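Local coordinates for Ycf48-like protein (Thermosynechococcus elongatus, PDB 5OJ5), which probably helps assemble photosystem II at an early stage and replace photodamaged D1, whose C-terminal prepropeptide it binds, at residues R91-D96 / I120-T125; W113-P118 / A155-N160; P144-A149 / G194-V199. All blocks are in the same frame, centred on the assembly; numbering follows the deposited sequence. Where two conformers were deposited one is given.

Interaction 1: residues R91-D96 / I120-T125; sequences RTLVLD and IMLHTT
Leu93 and Leu122 meet tip to tip. CD1 of Leu93 lies 3.6 Å from CD1 of Leu122, the closest approach between the two segments and its tight spot. Both leucines swing CG away from their own carbonyl (chi1 -68° in Leu93 and -54° in Leu122). Each isobutyl group reaches across a wide backbone gap, with the CA atoms of Leu93 and Leu122 10.3 Å apart. Two residues on, packing is looser. Leu95 and Ile120 pass at a slant, with Leu95 CD1 4.1 Å from Ile120 CD1. The other methyl of Leu95, CD2, is 4.4 Å from Leu122 CD2. The buried side belongs to strand 120-124, the third strand of the blade 101-133. Ile120 and Leu122 are buried there, and both touch Phe102 of the blade's first strand. The loop 91-96, which links the blade ending at strand 89-90 to this one, forms the open side. Thr92 and Val94 are exposed, and Val94 is the centre of an inverse gamma turn whose bond from Leu95 N to Leu93 O is weak. Leu95 and Leu122 also pack on an apolar side chain of the bound peptide. No hydrogen bond links 91-96 to 120-125. The two are joined by dispersion and exclusion of water, and the backbone of Thr92 and Val94 is not spent on the strand but hydrogen-bonds to the peptide instead.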
loop_
_atom_site.group_PDB
_atom_site.type_symbol
_atom_site.label_atom_id
_atom_site.label_comp_id
_atom_site.label_asym_id
_atom_site.label_seq_id
_atom_site.Cartn_x
_atom_site.Cartn_y
_atom_site.Cartn_z
ATOM N N ARG A 91 13.584 3.427 15.589
ATOM C CA ARG A 91 14.244 2.255 16.131
ATOM C C ARG A 91 15.278 1.796 15.121
ATOM O O ARG A 91 14.937 1.591 13.967
ATOM C CB ARG A 91 13.192 1.164 16.358
ATOM C CG ARG A 91 11.932 1.659 17.191
ATOM C CD ARG A 91 12.311 1.690 18.570
ATOM N NE ARG A 91 11.180 2.112 19.387
ATOM C CZ ARG A 91 11.239 3.197 20.126
ATOM N NH1 ARG A 91 12.292 3.980 19.999
ATOM N NH2 ARG A 91 10.257 3.511 20.952
ATOM N N THR A 92 16.516 1.638 15.496
ATOM C CA THR A 92 17.538 1.204 14.547
ATOM C C THR A 92 17.960 -0.186 14.946
ATOM O O THR A 92 18.546 -0.380 16.008
ATOM C CB THR A 92 18.752 2.134 14.586
ATOM O OG1 THR A 92 18.322 3.462 14.309
ATOM C CG2 THR A 92 19.786 1.708 13.537
ATOM N N LEU A 93 17.663 -1.175 14.146
ATOM C CA LEU A 93 18.147 -2.514 14.444
ATOM C C LEU A 93 19.602 -2.650 14.028
ATOM O O LEU A 93 20.038 -2.106 13.008
ATOM C CB LEU A 93 17.279 -3.545 13.751
ATOM C CG LEU A 93 15.831 -3.654 14.300
ATOM C CD1 LEU A 93 14.995 -4.448 13.314
ATOM C CD2 LEU A 93 15.808 -4.264 15.700
ATOM N N VAL A 94 20.359 -3.394 14.830
ATOM C CA VAL A 94 21.764 -3.598 14.538
ATOM C C VAL A 94 21.821 -4.788 13.586
ATOM O O VAL A 94 21.978 -5.942 13.983
ATOM C CB VAL A 94 22.611 -3.771 15.796
ATOM C CG1 VAL A 94 24.085 -4.006 15.389
ATOM C CG2 VAL A 94 22.529 -2.560 16.675
ATOM N N LEU A 95 21.685 -4.501 12.316
ATOM C CA LEU A 95 21.717 -5.454 11.215
ATOM C C LEU A 95 23.106 -5.448 10.602
ATOM O O LEU A 95 23.992 -4.688 11.001
ATOM C CB LEU A 95 20.685 -5.081 10.145
ATOM C CG LEU A 95 19.270 -4.951 10.640
ATOM C CD1 LEU A 95 18.342 -4.353 9.576
ATOM C CD2 LEU A 95 18.735 -6.330 11.067
ATOM N N ASP A 96 23.320 -6.316 9.615
ATOM C CA ASP A 96 24.636 -6.302 8.964
ATOM C C ASP A 96 24.901 -5.018 8.159
ATOM O O ASP A 96 26.061 -4.616 8.017
ATOM C CB ASP A 96 24.876 -7.570 8.160
ATOM C CG ASP A 96 23.868 -7.795 7.084
ATOM O OD1 ASP A 96 22.707 -7.348 7.186
ATOM O OD2 ASP A 96 24.247 -8.492 6.127
ATOM N N ILE A 120 15.407 -9.877 3.208
ATOM C CA ILE A 120 15.431 -9.844 4.662
ATOM C C ILE A 120 14.007 -10.060 5.134
ATOM O O ILE A 120 13.038 -9.584 4.531
ATOM C CB ILE A 120 16.020 -8.514 5.203
ATOM C CG1 ILE A 120 16.138 -8.537 6.733
ATOM C CG2 ILE A 120 15.252 -7.298 4.687
ATOM C CD1 ILE A 120 17.082 -7.489 7.281
ATOM N N MET A 121 13.914 -10.767 6.265
ATOM C CA MET A 121 12.654 -10.975 6.968
ATOM C C MET A 121 12.913 -10.842 8.462
ATOM O O MET A 121 13.815 -11.486 9.002
ATOM C CB MET A 121 12.073 -12.356 6.646
ATOM C CG MET A 121 10.792 -12.665 7.429
ATOM S SD MET A 121 10.029 -14.214 6.988
ATOM C CE MET A 121 9.434 -13.826 5.362
ATOM N N LEU A 122 12.090 -10.026 9.104
ATOM C CA LEU A 122 12.121 -9.834 10.546
ATOM C C LEU A 122 10.767 -10.228 11.120
ATOM O O LEU A 122 9.712 -10.085 10.472
ATOM C CB LEU A 122 12.369 -8.368 10.869
ATOM C CG LEU A 122 13.607 -7.741 10.229
ATOM C CD1 LEU A 122 13.670 -6.253 10.514
ATOM C CD2 LEU A 122 14.870 -8.417 10.665
ATOM N N HIS A 123 10.790 -10.705 12.361
ATOM C CA HIS A 123 9.607 -11.223 13.013
ATOM C C HIS A 123 9.621 -10.838 14.477
ATOM O O HIS A 123 10.671 -10.843 15.142
ATOM C CB HIS A 123 9.591 -12.754 12.828
ATOM C CG HIS A 123 8.432 -13.463 13.466
ATOM N ND1 HIS A 123 8.608 -14.406 14.445
ATOM C CD2 HIS A 123 7.111 -13.421 13.220
ATOM C CE1 HIS A 123 7.436 -14.915 14.785
ATOM N NE2 HIS A 123 6.502 -14.319 14.069
ATOM N N THR A 124 8.437 -10.599 15.012
ATOM C CA THR A 124 8.230 -10.322 16.430
ATOM C C THR A 124 6.967 -11.037 16.889
ATOM O O THR A 124 5.995 -11.157 16.138
ATOM C CB THR A 124 8.106 -8.782 16.688
ATOM O OG1 THR A 124 7.960 -8.554 18.085
ATOM C CG2 THR A 124 6.915 -8.152 16.003
ATOM N N THR A 125 6.963 -11.425 18.154
ATOM C CA THR A 125 5.759 -11.925 18.793
ATOM C C THR A 125 5.324 -11.070 19.962
ATOM O O THR A 125 4.357 -11.428 20.640
ATOM C CB THR A 125 5.918 -13.376 19.240
ATOM O OG1 THR A 125 7.010 -13.426 20.147
ATOM C CG2 THR A 125 6.160 -14.272 18.068
#

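Interaction 2: residues W113-P118 / A155-N160; sequences WIVGEP and AEMITN
Ala155 places its methyl over one face of the Trp113 indole. CB of Ala155 lies 3.6 Å above the ring plane, offset toward the rim. Its nearest ring atom is Trp113 CE2 at 3.6 Å, with CZ2 of Trp113 close behind. The centroid of the six-membered ring is 3.9 Å from Ala155 CB, and the methyl stands 23° off the ring normal. This is a CH-pi contact over the face. The torsions of Trp113 explain it. A chi1 of -53° keeps the indole on the amide-nitrogen side of its residue, and chi2 of 77° turns it broadside to the methyl. The second pair is looser. In the conformer described, one of two deposited, Met157 is extended through chi1 and chi2 and brings its SD to 4.4 Å from CG1 of Val115. This contact is therefore less certain. All four touching residues are buried, and no hydrogen bond crosses between the segments. The contact joins the second strands of two consecutive propeller blades, 111-117 and 154-159. Strand 144-151 lines the same interface: Trp113 also touches Ile147 and Ala149, while Val115 touches Pro144. From strand 120-124, Met121 packs on Trp113, Val115 and Met157, and the His123 ring meets Trp113.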
loop_
_atom_site.group_PDB
_atom_site.type_symbol
_atom_site.label_atom_id
_atom_site.label_comp_id
_atom_site.label_asym_id
_atom_site.label_seq_id
_atom_site.Cartn_x
_atom_site.Cartn_y
_atom_site.Cartn_z
ATOM N N TRP A 113 5.619 -8.855 11.197
ATOM C CA TRP A 113 6.575 -9.285 10.191
ATOM C C TRP A 113 6.997 -8.079 9.365
ATOM O O TRP A 113 6.165 -7.213 9.061
ATOM C CB TRP A 113 5.926 -10.285 9.229
ATOM C CG TRP A 113 5.261 -11.464 9.860
ATOM C CD1 TRP A 113 4.052 -11.487 10.483
ATOM C CD2 TRP A 113 5.767 -12.794 9.924
ATOM N NE1 TRP A 113 3.760 -12.769 10.922
ATOM C CE2 TRP A 113 4.799 -13.583 10.588
ATOM C CE3 TRP A 113 6.933 -13.403 9.446
ATOM C CZ2 TRP A 113 4.971 -14.960 10.791
ATOM C CZ3 TRP A 113 7.116 -14.774 9.666
ATOM C CH2 TRP A 113 6.130 -15.519 10.318
ATOM N N ILE A 114 8.266 -8.036 8.985
ATOM C CA ILE A 114 8.789 -7.045 8.038
ATOM C C ILE A 114 9.558 -7.809 6.976
ATOM O O ILE A 114 10.318 -8.724 7.306
ATOM C CB ILE A 114 9.746 -6.055 8.736
ATOM C CG1 ILE A 114 8.991 -5.237 9.794
ATOM C CG2 ILE A 114 10.401 -5.127 7.706
ATOM C CD1 ILE A 114 9.930 -4.490 10.747
ATOM N N VAL A 115 9.396 -7.415 5.708
ATOM C CA VAL A 115 10.259 -7.952 4.667
ATOM C C VAL A 115 10.824 -6.832 3.822
ATOM O O VAL A 115 10.260 -5.740 3.712
ATOM C CB VAL A 115 9.565 -9.008 3.782
ATOM C CG1 VAL A 115 9.148 -10.202 4.603
ATOM C CG2 VAL A 115 8.360 -8.423 3.017
ATOM N N GLY A 116 11.937 -7.137 3.166
ATOM C CA GLY A 116 12.578 -6.155 2.334
ATOM C C GLY A 116 13.579 -6.745 1.380
ATOM O O GLY A 116 13.747 -7.969 1.268
ATOM N N GLU A 117 14.244 -5.829 0.688
ATOM C CA GLU A 117 15.235 -6.145 -0.347
ATOM C C GLU A 117 16.509 -5.347 -0.090
ATOM O O GLU A 117 16.424 -4.179 0.287
ATOM C CB GLU A 117 14.691 -5.818 -1.730
ATOM C CG GLU A 117 14.322 -4.421 -1.948
ATOM C CD GLU A 117 13.680 -4.237 -3.297
ATOM O OE1 GLU A 117 14.399 -3.812 -4.224
ATOM O OE2 GLU A 117 12.455 -4.525 -3.412
ATOM N N PRO A 118 17.706 -5.942 -0.266
ATOM C CA PRO A 118 17.928 -7.346 -0.582
ATOM C C PRO A 118 17.320 -8.235 0.503
ATOM O O PRO A 118 16.996 -7.746 1.604
ATOM C CB PRO A 118 19.467 -7.447 -0.638
ATOM C CG PRO A 118 19.923 -6.388 0.230
ATOM C CD PRO A 118 18.965 -5.239 0.023
ATOM N N ALA A 155 1.574 -16.715 8.028
ATOM C CA ALA A 155 1.777 -15.507 7.228
ATOM C C ALA A 155 1.894 -15.922 5.771
ATOM O O ALA A 155 2.228 -17.070 5.454
ATOM C CB ALA A 155 3.023 -14.749 7.651
ATOM N N GLU A 156 1.636 -14.976 4.881
ATOM C CA GLU A 156 1.873 -15.163 3.455
ATOM C C GLU A 156 2.808 -14.104 2.938
ATOM O O GLU A 156 2.773 -12.968 3.373
ATOM C CB GLU A 156 0.625 -15.171 2.701
ATOM C CG GLU A 156 -0.302 -14.153 2.845
ATOM C CD GLU A 156 -1.662 -14.598 2.292
ATOM O OE1 GLU A 156 -2.294 -13.780 1.625
ATOM O OE2 GLU A 156 -2.109 -15.769 2.467
ATOM N N MET A 157 3.658 -14.510 2.002
ATOM C CA MET A 157 4.678 -13.653 1.423
ATOM C C MET A 157 4.617 -13.725 -0.098
ATOM O O MET A 157 4.431 -14.803 -0.672
ATOM C CB MET A 157 6.070 -14.152 1.920
ATOM C CG MET A 157 7.224 -13.363 1.291
ATOM S SD MET A 157 8.837 -13.669 1.947
ATOM C CE MET A 157 8.982 -15.457 1.758
ATOM N N ILE A 158 4.793 -12.582 -0.737
ATOM C CA ILE A 158 4.878 -12.522 -2.194
ATOM C C ILE A 158 6.194 -11.859 -2.544
ATOM O O ILE A 158 6.549 -10.815 -1.966
ATOM C CB ILE A 158 3.689 -11.760 -2.821
ATOM C CG1 ILE A 158 2.405 -12.446 -2.359
ATOM C CG2 ILE A 158 3.796 -11.796 -4.353
ATOM C CD1 ILE A 158 1.159 -12.032 -3.124
ATOM N N THR A 159 6.907 -12.431 -3.527
ATOM C CA THR A 159 8.143 -11.808 -3.991
ATOM C C THR A 159 7.880 -10.773 -5.053
ATOM O O THR A 159 6.781 -10.651 -5.580
ATOM C CB THR A 159 9.161 -12.836 -4.495
ATOM O OG1 THR A 159 8.749 -13.297 -5.778
ATOM C CG2 THR A 159 9.342 -14.008 -3.514
ATOM N N ASN A 160 8.944 -10.038 -5.411
ATOM C CA ASN A 160 8.822 -8.984 -6.406
ATOM C C ASN A 160 8.429 -9.491 -7.788
ATOM O O ASN A 160 7.954 -8.679 -8.597
ATOM C CB ASN A 160 10.082 -8.129 -6.467
ATOM C CG ASN A 160 11.239 -8.847 -6.936
ATOM O OD1 ASN A 160 11.372 -10.031 -6.786
ATOM N ND2 ASN A 160 12.160 -8.104 -7.527
#

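Interaction 3: residues P144-A149 / G194-V199; sequences PRLIKA and GEYVAV
Tyr196 extends its ring from strand 196-199 to strand 144-151, where Leu146 and Lys148 receive its outer end. The side chain starts at CB, on a bond directed toward the other strand. A chi1 of -67° turns the ring away from the tyrosine's own carbonyl, and chi2 of -93° sets it roughly square to the CA-CB-CG plane. CG and CD1, the inner ring atoms on this side, have no near neighbour in segment 144-149. Contact begins at CE1. This atom is 4.0 Å from Leu146 CD2 and 4.1 Å from Leu146 CD1, and lies close to both methyls of the fork. CZ of Tyr196 follows, 4.3 Å from CD2 of Leu146. The leucine meets the ring at a slant. At the tip, Tyr196 OH is 3.8 Å from Leu146 CD2 and 4.2 Å from Lys148 CB. Lys148 offers only the root of its side chain here, since its end leads away. The polar partners of the hydroxyl lie outside the two segments: Tyr196 OH is hydrogen-bonded to Glu156 OE1 and to Arg190 NE, and a salt bridge between Glu156 and Arg190 probably steadies the carboxylate's charge. Two bonds thus hold the phenol oxygen. The buried area is small, 94 Å² in all, and no hydrogen bond runs directly between the segments. The contact links the first strand of one blade, 144-151, to the second strand of the next, 196-199. Strand 154-159 lies beside it, its Ile158 touching Tyr196 and facing Arg145 and Leu146 in a classic beta bulge.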
loop_
_atom_site.group_PDB
_atom_site.type_symbol
_atom_site.label_atom_id
_atom_site.label_comp_id
_atom_site.label_asym_id
_atom_site.label_seq_id
_atom_site.Cartn_x
_atom_site.Cartn_y
_atom_site.Cartn_z
ATOM N N PRO A 144 11.601 -10.411 -1.322
ATOM C CA PRO A 144 10.273 -10.169 -0.748
ATOM C C PRO A 144 9.720 -8.797 -1.081
ATOM O O PRO A 144 10.429 -7.792 -0.988
ATOM C CB PRO A 144 10.532 -10.252 0.757
ATOM C CG PRO A 144 11.737 -11.057 0.871
ATOM C CD PRO A 144 12.598 -10.720 -0.275
ATOM N N ARG A 145 8.457 -8.775 -1.458
ATOM C CA ARG A 145 7.737 -7.551 -1.754
ATOM C C ARG A 145 6.645 -7.257 -0.737
ATOM O O ARG A 145 6.384 -6.102 -0.442
ATOM C CB ARG A 145 7.139 -7.653 -3.193
ATOM C CG ARG A 145 6.256 -6.490 -3.581
ATOM C CD ARG A 145 6.991 -5.232 -3.690
ATOM N NE ARG A 145 6.158 -4.236 -4.320
ATOM C CZ ARG A 145 5.997 -4.107 -5.647
ATOM N NH1 ARG A 145 6.705 -4.837 -6.451
ATOM N NH2 ARG A 145 5.210 -3.194 -6.168
ATOM N N LEU A 146 5.942 -8.296 -0.267
ATOM C CA LEU A 146 4.782 -8.104 0.593
ATOM C C LEU A 146 4.760 -9.245 1.584
ATOM O O LEU A 146 5.009 -10.397 1.215
ATOM C CB LEU A 146 3.491 -8.102 -0.270
ATOM C CG LEU A 146 2.182 -7.949 0.496
ATOM C CD1 LEU A 146 1.175 -7.298 -0.422
ATOM C CD2 LEU A 146 1.594 -9.275 0.943
ATOM N N ILE A 147 4.412 -8.939 2.834
ATOM C CA ILE A 147 4.094 -9.967 3.822
ATOM C C ILE A 147 2.777 -9.600 4.449
ATOM O O ILE A 147 2.472 -8.416 4.657
ATOM C CB ILE A 147 5.227 -10.106 4.863
ATOM C CG1 ILE A 147 5.020 -11.334 5.754
ATOM C CG2 ILE A 147 5.448 -8.851 5.674
ATOM C CD1 ILE A 147 6.083 -12.162 6.002
ATOM N N LYS A 148 1.963 -10.619 4.716
ATOM C CA LYS A 148 0.682 -10.447 5.380
ATOM C C LYS A 148 0.631 -11.378 6.581
ATOM O O LYS A 148 0.702 -12.608 6.422
ATOM C CB LYS A 148 -0.473 -10.715 4.412
ATOM C CG LYS A 148 -1.813 -10.633 5.110
ATOM C CD LYS A 148 -2.169 -9.199 5.504
ATOM C CE LYS A 148 -3.512 -9.027 6.087
ATOM N NZ LYS A 148 -3.719 -7.577 6.483
ATOM N N ALA A 149 0.479 -10.791 7.763
ATOM C CA ALA A 149 0.343 -11.563 8.993
ATOM C C ALA A 149 -1.063 -12.130 9.067
ATOM O O ALA A 149 -2.040 -11.387 8.925
ATOM C CB ALA A 149 0.535 -10.647 10.195
ATOM N N GLY A 194 -8.031 -12.446 0.497
ATOM C CA GLY A 194 -6.734 -13.004 0.165
ATOM C C GLY A 194 -6.488 -13.159 -1.309
ATOM O O GLY A 194 -5.579 -13.893 -1.672
ATOM N N GLU A 195 -7.299 -12.502 -2.158
ATOM C CA GLU A 195 -6.949 -12.409 -3.567
ATOM C C GLU A 195 -5.932 -11.301 -3.767
ATOM O O GLU A 195 -5.845 -10.362 -2.970
ATOM C CB GLU A 195 -8.198 -12.041 -4.359
ATOM C CG GLU A 195 -9.298 -12.951 -4.065
ATOM C CD GLU A 195 -10.693 -12.326 -4.258
ATOM O OE1 GLU A 195 -11.054 -11.175 -3.729
ATOM O OE2 GLU A 195 -11.467 -13.066 -4.926
ATOM N N TYR A 196 -5.162 -11.403 -4.846
ATOM C CA TYR A 196 -4.210 -10.353 -5.196
ATOM C C TYR A 196 -4.402 -9.933 -6.636
ATOM O O TYR A 196 -4.821 -10.717 -7.485
ATOM C CB TYR A 196 -2.764 -10.850 -4.989
ATOM C CG TYR A 196 -2.391 -11.103 -3.546
ATOM C CD1 TYR A 196 -1.779 -10.099 -2.794
ATOM C CD2 TYR A 196 -2.654 -12.322 -2.923
ATOM C CE1 TYR A 196 -1.373 -10.311 -1.484
ATOM C CE2 TYR A 196 -2.257 -12.535 -1.586
ATOM C CZ TYR A 196 -1.609 -11.534 -0.891
ATOM O OH TYR A 196 -1.203 -11.781 0.407
ATOM N N VAL A 197 -4.027 -8.674 -6.884
ATOM C CA VAL A 197 -3.979 -8.116 -8.231
ATOM C C VAL A 197 -2.640 -7.426 -8.399
ATOM O O VAL A 197 -2.200 -6.672 -7.525
ATOM C CB VAL A 197 -5.187 -7.195 -8.515
ATOM C CG1 VAL A 197 -5.247 -5.939 -7.630
ATOM C CG2 VAL A 197 -5.180 -6.765 -9.996
ATOM N N ALA A 198 -1.977 -7.704 -9.523
ATOM C CA ALA A 198 -0.640 -7.200 -9.804
ATOM C C ALA A 198 -0.617 -6.560 -11.184
ATOM O O ALA A 198 -1.055 -7.170 -12.167
ATOM C CB ALA A 198 0.362 -8.333 -9.782
ATOM N N VAL A 199 -0.074 -5.377 -11.279
ATOM C CA VAL A 199 0.113 -4.688 -12.554
ATOM C C VAL A 199 1.452 -5.088 -13.139
ATOM O O VAL A 199 2.464 -5.122 -12.434
ATOM C CB VAL A 199 0.013 -3.168 -12.354
ATOM C CG1 VAL A 199 0.282 -2.450 -13.687
ATOM C CG2 VAL A 199 -1.388 -2.804 -11.815
#

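In the fold
From the N terminus, the linker 91-96 comes first, after the blade that ends with strand 89-90. Interaction 1 closes a loop of 23 residues onto strand 120-124 of the following blade. Before that loop closes, segment 113-118 has already opened interaction 2, so the two cross. Interaction 2 closes on 155-160, in the blade formed by 144-178. Segment 144-149 opens interaction 3 inside that span, and 194-199 closes it in the next blade, so interactions 2 and 3 also cross. Interactions 1 and 3 follow in series. Together they step from blade to blade around part of the seven-bladed propeller.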